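Local coordinates for capsid protein (Penaeus vannamei nodavirus, PDB 5YKZ), which forms the shell of a shrimp nodavirus, the present fragment being the protruding domain that pairs into dimeric spikes on the particle surface, at residues N15-E20 / V24-T29; I72-D75 / T80-G83. All blocks are in the same frame, centred on the assembly; numbering follows the deposited sequence.

Contact 1 (N15-E20 / V24-T29); sequences NFIKPE and VAEIQT
Gln28 lays its side chain alongside Ile17, the two running past each other in opposite directions. Ile17 CG2 sits 3.7 Å from Gln28 CD, so the methyl packs against the carbon of the amide. Gln28 has CG anti to its own N (chi1 173°) and stays extended beyond it, which carries the amide across to the backbone of 15-20. There it is gripped at both ends. NE2 of Gln28 donates to O of Asn15 at 3.0 Å. OE1 of Gln28 accepts from N of Ile17, also at 3.0 Å. That second bond is fairly straight at the hydrogen, 164°, but the N-H comes from above the carbonyl plane and not along a lone pair. Two bonds to one backbone fix the rotation of this buried amide and give both its oxygen and its nitrogen a partner. OE1 of Gln28 also lies at the edge of the Phe16 ring, 3.6 Å from CD1, with ring and amide planes nearly perpendicular.

Two residues earlier, Glu26 does a similar job. Its extended chain brings OE2 to N of Glu20, which donates a 2.9 Å hydrogen bond to it from above the carboxylate plane. The same OE2 is 3.3 Å from CA of Pro19. Between these two polar bonds, Ile17 CD1 packs on Glu26 CB at 3.8 Å.

Side chains of strand 26-30 thus hold down an irregular segment that has no backbone ladder with it. The segment leaves strand 7-15 and leads into the turn before 26-30, an outermost strand of the sheet within the chain. Segment 15-20 lies over one face of that strand, whose backbone pairs with strand 95-101; there Val99 touches both Ile17 and Gln28. Phe16 points into the core among Leu59, Ala61, Ile70, Ile72 and Phe112.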
loop_
_atom_site.group_PDB
_atom_site.type_symbol
_atom_site.label_atom_id
_atom_site.label_comp_id
_atom_site.label_asym_id
_atom_site.label_seq_id
_atom_site.Cartn_x
_atom_site.Cartn_y
_atom_site.Cartn_z
ATOM N N ASN B 15 4.537 11.499 -4.106
ATOM C CA ASN B 15 5.107 11.527 -2.786
ATOM C C ASN B 15 4.291 12.365 -1.839
ATOM O O ASN B 15 3.724 13.391 -2.214
ATOM C CB ASN B 15 6.522 12.078 -2.825
ATOM C CG ASN B 15 7.473 11.204 -3.562
ATOM O OD1 ASN B 15 7.258 9.978 -3.672
ATOM N ND2 ASN B 15 8.574 11.800 -4.033
ATOM N N PHE B 16 4.249 11.949 -0.573
ATOM C CA PHE B 16 3.748 12.806 0.485
ATOM C C PHE B 16 4.685 14.006 0.694
ATOM O O PHE B 16 5.908 13.880 0.530
ATOM C CB PHE B 16 3.575 12.047 1.797
ATOM C CG PHE B 16 2.379 11.196 1.856
ATOM C CD1 PHE B 16 1.116 11.766 1.782
ATOM C CD2 PHE B 16 2.450 9.822 2.022
ATOM C CE1 PHE B 16 -0.012 11.016 1.916
ATOM C CE2 PHE B 16 1.295 9.064 2.105
ATOM C CZ PHE B 16 0.089 9.630 2.058
ATOM N N ILE B 17 4.099 15.150 1.031
ATOM C CA ILE B 17 4.833 16.325 1.525
ATOM C C ILE B 17 5.635 15.938 2.741
ATOM O O ILE B 17 5.447 14.899 3.416
ATOM C CB ILE B 17 3.926 17.499 1.738
ATOM C CG1 ILE B 17 2.851 17.214 2.801
ATOM C CG2 ILE B 17 3.351 18.027 0.417
ATOM C CD1 ILE B 17 2.173 18.472 3.320
ATOM N N LYS B 18 6.535 16.879 3.055
ATOM C CA LYS B 18 7.443 16.803 4.206
ATOM C C LYS B 18 7.158 17.963 5.051
ATOM O O LYS B 18 7.821 19.050 4.939
ATOM C CB LYS B 18 8.866 16.768 3.697
ATOM C CG LYS B 18 9.154 15.594 2.793
ATOM C CD LYS B 18 10.602 15.569 2.359
ATOM C CE LYS B 18 10.907 14.629 1.258
ATOM N NZ LYS B 18 10.682 13.349 1.625
ATOM N N PRO B 19 6.183 17.888 5.930
ATOM C CA PRO B 19 5.864 19.042 6.797
ATOM C C PRO B 19 7.021 19.521 7.622
ATOM O O PRO B 19 7.829 18.772 8.104
ATOM C CB PRO B 19 4.739 18.523 7.700
ATOM C CG PRO B 19 4.178 17.339 6.989
ATOM C CD PRO B 19 5.292 16.739 6.198
ATOM N N GLU B 20 7.033 20.852 7.835
ATOM C CA GLU B 20 8.176 21.459 8.502
ATOM C C GLU B 20 8.095 21.423 9.990
ATOM O O GLU B 20 9.138 21.560 10.654
ATOM C CB GLU B 20 8.418 22.907 8.050
ATOM C CG GLU B 20 8.810 22.988 6.593
ATOM C CD GLU B 20 10.201 22.495 6.309
ATOM O OE1 GLU B 20 10.455 22.078 5.153
ATOM O OE2 GLU B 20 11.086 22.584 7.185
ATOM N N VAL B 24 2.070 19.352 13.369
ATOM C CA VAL B 24 1.227 20.395 12.779
ATOM C C VAL B 24 0.890 19.949 11.347
ATOM O O VAL B 24 1.757 19.950 10.530
ATOM C CB VAL B 24 1.898 21.753 12.818
ATOM C CG1 VAL B 24 0.960 22.757 12.169
ATOM C CG2 VAL B 24 2.155 22.204 14.268
ATOM N N ALA B 25 -0.348 19.693 11.160
ATOM C CA ALA B 25 -0.806 19.186 9.823
ATOM C C ALA B 25 -0.709 20.291 8.756
ATOM O O ALA B 25 -0.900 21.504 9.116
ATOM C CB ALA B 25 -2.204 18.769 9.920
ATOM N N GLU B 26 -0.312 19.989 7.555
ATOM C CA GLU B 26 -0.307 20.919 6.439
ATOM C C GLU B 26 -1.213 20.345 5.345
ATOM O O GLU B 26 -1.445 19.126 5.221
ATOM C CB GLU B 26 1.124 21.019 5.890
ATOM C CG GLU B 26 2.142 21.688 6.802
ATOM C CD GLU B 26 3.555 21.758 6.270
ATOM O OE1 GLU B 26 3.775 21.586 4.996
ATOM O OE2 GLU B 26 4.529 22.104 7.023
ATOM N N ILE B 27 -1.605 21.191 4.421
ATOM C CA ILE B 27 -2.275 20.755 3.188
ATOM C C ILE B 27 -1.291 20.321 2.174
ATOM O O ILE B 27 -0.273 20.962 1.918
ATOM C CB ILE B 27 -3.141 21.935 2.635
ATOM C CG1 ILE B 27 -4.246 22.348 3.605
ATOM C CG2 ILE B 27 -3.668 21.565 1.286
ATOM C CD1 ILE B 27 -5.312 21.294 3.716
ATOM N N GLN B 28 -1.593 19.172 1.538
ATOM C CA GLN B 28 -1.008 18.730 0.311
ATOM C C GLN B 28 -2.089 18.789 -0.704
ATOM O O GLN B 28 -3.093 18.093 -0.628
ATOM C CB GLN B 28 -0.451 17.294 0.427
ATOM C CG GLN B 28 -0.011 16.801 -0.876
ATOM C CD GLN B 28 0.905 15.581 -0.784
ATOM O OE1 GLN B 28 1.225 15.071 0.298
ATOM N NE2 GLN B 28 1.284 15.047 -1.934
ATOM N N THR B 29 -1.916 19.604 -1.723
ATOM C CA THR B 29 -2.795 19.696 -2.876
ATOM C C THR B 29 -2.320 18.830 -3.930
ATOM O O THR B 29 -1.153 18.907 -4.412
ATOM C CB THR B 29 -2.922 21.175 -3.341
ATOM O OG1 THR B 29 -3.430 21.954 -2.295
ATOM C CG2 THR B 29 -3.820 21.330 -4.555
#

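Contact 2 (I72-D75 / T80-G83); sequences INMD and TVSG
Met74 turns back on itself at chi2 and chi3 (-45° and -66°), and this folds its sulfur over towards Val81. Val81 has CG1 anti to its N, which leaves CG2 beside that N and facing the sulfur. Met74 SD and Val81 CG2 meet at 4.1 Å. The two segments flank the loop of an antiparallel beta hairpin made by strands 66-73 and 79-88.

Asn73 and Thr80 form a hydrogen-bonded pair. N of Asn73 donates to O of Thr80 at 2.8 Å, and N of Thr80 returns a bond to O of Asn73 at 2.9 Å. Ile72 and Val81 follow as a non-hydrogen-bonded pair. Their side chains share one face of the sheet but only graze, with Ile72 CG2 4.4 Å from Val81 CG2. Pro43 and Phe45 of strand 38-48 pack on this apolar face.

Thr80 and Asn73 point to the other face. The hydroxyl of Thr80 hydrogen-bonds N of Glu47 of the second subunit. Val81 pairs in an antiparallel ladder with a strand of that subunit, so the sheet continues across the interface. The hairpin is therefore part of the dimer contact, in keeping with the dimeric spike.

Asn73 also begins an Asx turn that leads into the hairpin loop. Its OD1 accepts from N of Asp75 at 2.9 Å, with an angle of 159° at the hydrogen.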
loop_
_atom_site.group_PDB
_atom_site.type_symbol
_atom_site.label_atom_id
_atom_site.label_comp_id
_atom_site.label_asym_id
_atom_site.label_seq_id
_atom_site.Cartn_x
_atom_site.Cartn_y
_atom_site.Cartn_z
ATOM N N ILE B 72 1.221 5.653 8.042
ATOM C CA ILE B 72 2.563 5.074 7.893
ATOM C C ILE B 72 3.272 5.340 9.188
ATOM O O ILE B 72 3.742 6.471 9.445
ATOM C CB ILE B 72 3.343 5.665 6.678
ATOM C CG1 ILE B 72 2.609 5.426 5.378
ATOM C CG2 ILE B 72 4.717 5.094 6.683
ATOM C CD1 ILE B 72 3.200 6.020 4.153
ATOM N N ASN B 73 3.391 4.359 10.042
ATOM C CA ASN B 73 4.011 4.443 11.365
ATOM C C ASN B 73 5.140 3.425 11.366
ATOM O O ASN B 73 4.887 2.209 11.369
ATOM C CB ASN B 73 3.015 4.262 12.496
ATOM C CG ASN B 73 3.709 4.388 13.835
ATOM O OD1 ASN B 73 4.830 4.209 13.980
ATOM N ND2 ASN B 73 2.882 4.720 14.852
ATOM N N MET B 74 6.371 3.891 11.331
ATOM C CA MET B 74 7.513 3.058 11.251
ATOM C C MET B 74 8.056 2.635 12.661
ATOM O O MET B 74 9.168 2.172 12.767
ATOM C CB MET B 74 8.571 3.626 10.355
ATOM C CG MET B 74 8.074 3.811 8.921
ATOM S SD MET B 74 7.164 2.497 8.180
ATOM C CE MET B 74 8.355 1.423 8.137
ATOM N N ASP B 75 7.292 2.760 13.688
ATOM C CA ASP B 75 7.699 2.297 15.049
ATOM C C ASP B 75 8.120 0.832 14.937
ATOM O O ASP B 75 7.309 -0.001 14.530
ATOM C CB ASP B 75 6.566 2.465 15.993
ATOM C CG ASP B 75 6.899 2.189 17.486
ATOM O OD1 ASP B 75 7.734 1.286 17.708
ATOM O OD2 ASP B 75 6.268 2.840 18.300
ATOM N N THR B 80 2.963 0.125 10.966
ATOM C CA THR B 80 1.746 0.143 10.150
ATOM C C THR B 80 2.009 0.810 8.817
ATOM O O THR B 80 2.590 1.929 8.808
ATOM C CB THR B 80 0.653 0.882 10.888
ATOM O OG1 THR B 80 0.314 0.153 12.070
ATOM C CG2 THR B 80 -0.582 1.108 10.093
ATOM N N VAL B 81 1.584 0.186 7.747
ATOM C CA VAL B 81 1.514 0.849 6.415
ATOM C C VAL B 81 0.156 0.461 5.909
ATOM O O VAL B 81 -0.002 -0.649 5.356
ATOM C CB VAL B 81 2.644 0.430 5.530
ATOM C CG1 VAL B 81 2.543 1.150 4.189
ATOM C CG2 VAL B 81 4.021 0.750 6.140
ATOM N N SER B 82 -0.865 1.285 6.152
ATOM C CA SER B 82 -2.220 0.800 5.946
ATOM C C SER B 82 -3.163 1.974 5.695
ATOM O O SER B 82 -2.774 3.172 5.801
ATOM C CB SER B 82 -2.650 0.031 7.164
ATOM O OG SER B 82 -3.766 -0.808 6.826
ATOM N N GLY B 83 -4.392 1.633 5.411
ATOM C CA GLY B 83 -5.416 2.598 5.067
ATOM C C GLY B 83 -5.490 2.916 3.630
ATOM O O GLY B 83 -4.501 2.809 2.919
#

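The two contacts come in series along the chain: contact 1 closes before contact 2 opens. Their centres are about 17 Å apart. Both reach the same antiparallel sheet but at different places. Contact 1 lies at strand 26-30, outermost within the chain, while contact 2 joins the inner neighbours 66-73 and 79-88. They still touch through the core, where Phe16 CE2 packs 4.1 Å from Ile72 CD1. No other chain of the assembly touches contact 1. Contact 2 instead meets the second subunit. One contact thus fastens a loop within the domain, and the other links the domain core to the dimer interface.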